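Local coordinates for histidine-containing phosphotransfer protein (Zea mays, PDB 1WN0) that probably relays phosphoryl groups between cytokinin sensor histidine kinases and response regulators in a multistep His-to-Asp phosphorelay, at residues 63-67 / 68-72. Residues are numbered along the deposited sequence; the frame is centred on the assembly and turned at random.
Sequences ALLDQ and PIVDF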
# COMPACT_ATOMS: atom_id res chain seq x y z
N ALA A 63 5.36 -13.08 -9.31
CA ALA A 63 5.67 -14.49 -9.63
C ALA A 63 4.40 -15.16 -10.05
O ALA A 63 4.31 -15.83 -11.12
CB ALA A 63 6.37 -15.25 -8.39
N LEU A 64 3.30 -14.92 -9.35
CA LEU A 64 2.09 -15.69 -9.86
C LEU A 64 1.72 -15.33 -11.31
O LEU A 64 1.34 -16.19 -12.14
CB LEU A 64 0.83 -15.41 -9.01
CG LEU A 64 0.44 -16.30 -7.80
CD1 LEU A 64 1.23 -17.49 -7.46
CD2 LEU A 64 0.12 -15.45 -6.61
N LEU A 65 1.78 -14.02 -11.58
CA LEU A 65 1.42 -13.50 -12.95
C LEU A 65 2.38 -13.82 -14.13
O LEU A 65 2.06 -13.56 -15.29
CB LEU A 65 1.09 -12.02 -12.95
CG LEU A 65 -0.11 -11.78 -12.08
CD1 LEU A 65 -0.19 -10.33 -11.70
CD2 LEU A 65 -1.35 -12.13 -12.75
N ASP A 66 3.47 -14.47 -13.82
CA ASP A 66 4.40 -14.97 -14.80
C ASP A 66 4.45 -16.47 -15.03
O ASP A 66 5.31 -16.91 -15.77
CB ASP A 66 5.83 -14.56 -14.45
CG ASP A 66 6.74 -14.43 -15.75
OD1 ASP A 66 6.29 -13.87 -16.86
OD2 ASP A 66 7.92 -14.88 -15.73
N GLN A 67 3.51 -17.22 -14.47
CA GLN A 67 3.53 -18.67 -14.56
C GLN A 67 2.83 -18.92 -15.80
O GLN A 67 2.02 -18.17 -16.21
CB GLN A 67 2.65 -19.36 -13.44
CG GLN A 67 3.12 -19.12 -12.01
CD GLN A 67 4.61 -19.50 -11.87
OE1 GLN A 67 4.94 -20.61 -12.22
NE2 GLN A 67 5.49 -18.55 -11.48
N PRO A 68 3.08 -20.06 -16.33
CA PRO A 68 2.38 -20.51 -17.50
C PRO A 68 0.87 -20.48 -17.42
O PRO A 68 0.27 -19.96 -18.24
CB PRO A 68 2.92 -21.98 -17.68
CG PRO A 68 4.21 -21.94 -16.99
CD PRO A 68 4.14 -20.98 -15.87
N ILE A 69 0.27 -21.13 -16.43
CA ILE A 69 -1.15 -21.05 -16.11
C ILE A 69 -1.25 -20.20 -14.84
O ILE A 69 -0.67 -20.49 -13.83
CB ILE A 69 -1.70 -22.45 -15.90
CG1 ILE A 69 -1.53 -23.35 -17.19
CG2 ILE A 69 -3.22 -22.38 -15.41
CD1 ILE A 69 -2.08 -22.77 -18.53
N VAL A 70 -1.94 -19.11 -14.94
CA VAL A 70 -2.11 -18.22 -13.81
C VAL A 70 -3.20 -18.64 -12.92
O VAL A 70 -4.31 -18.86 -13.38
CB VAL A 70 -2.45 -16.80 -14.24
CG1 VAL A 70 -2.71 -15.96 -13.05
CG2 VAL A 70 -1.30 -16.29 -15.10
N ASP A 71 -2.89 -18.78 -11.63
CA ASP A 71 -3.95 -19.03 -10.62
C ASP A 71 -4.68 -17.70 -10.22
O ASP A 71 -4.24 -17.02 -9.27
CB ASP A 71 -3.20 -19.58 -9.45
CG ASP A 71 -4.09 -20.24 -8.36
OD1 ASP A 71 -5.30 -20.03 -8.32
OD2 ASP A 71 -3.54 -20.97 -7.49
N PHE A 72 -5.79 -17.39 -10.89
CA PHE A 72 -6.41 -16.10 -10.73
C PHE A 72 -7.13 -15.88 -9.39
O PHE A 72 -7.19 -14.73 -8.92
CB PHE A 72 -7.34 -15.70 -11.93
CG PHE A 72 -6.60 -15.37 -13.23
CD1 PHE A 72 -6.13 -14.10 -13.46
CD2 PHE A 72 -6.45 -16.32 -14.27
CE1 PHE A 72 -5.49 -13.77 -14.60
CE2 PHE A 72 -5.83 -15.98 -15.43
CZ PHE A 72 -5.28 -14.67 -15.54
O HOH W 1 -0.30 -18.12 -10.78
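Leu65 and Val70 make a local apolar contact at the connection between helix 42-64 and helix 72-88. Leu65 CD2 lies 4.1 Å from Val70 CG1, the two side chains crossing at a slant, and Leu65 also packs on Ile114 and Leu117 of helix 110-138. Val70 CG1 stands anti to the backbone N (chi1 176°), which sets this methyl 3.6 Å above the centre of the Phe72 ring plane, while CG2 rests 4.0 Å from Leu64 O. Cutting Val70 back to an alanine removes both methyls and is likely to leave the Leu65 methyl and the Phe72 face without the group they share. The loop joins two antiparallel helices of the four-helix bundle of the Hpt domain, opening with a type I turn from Leu64 to Gln67. Gln67, its chain bent at chi2 (-53°), folds back so that NE2 donates to Ala63 O at 3.0 Å, nearly straight but from above the carbonyl plane; Asp66 N reaches the same oxygen from the opposite face. A water bridges the loop's two ends, giving a hydrogen to Leu64 O and accepting one from Asp71 N at 2.8 Å. Asp71 is the N-cap of helix 72-88, its OD1 taking a weak hydrogen bond from Lys74 N.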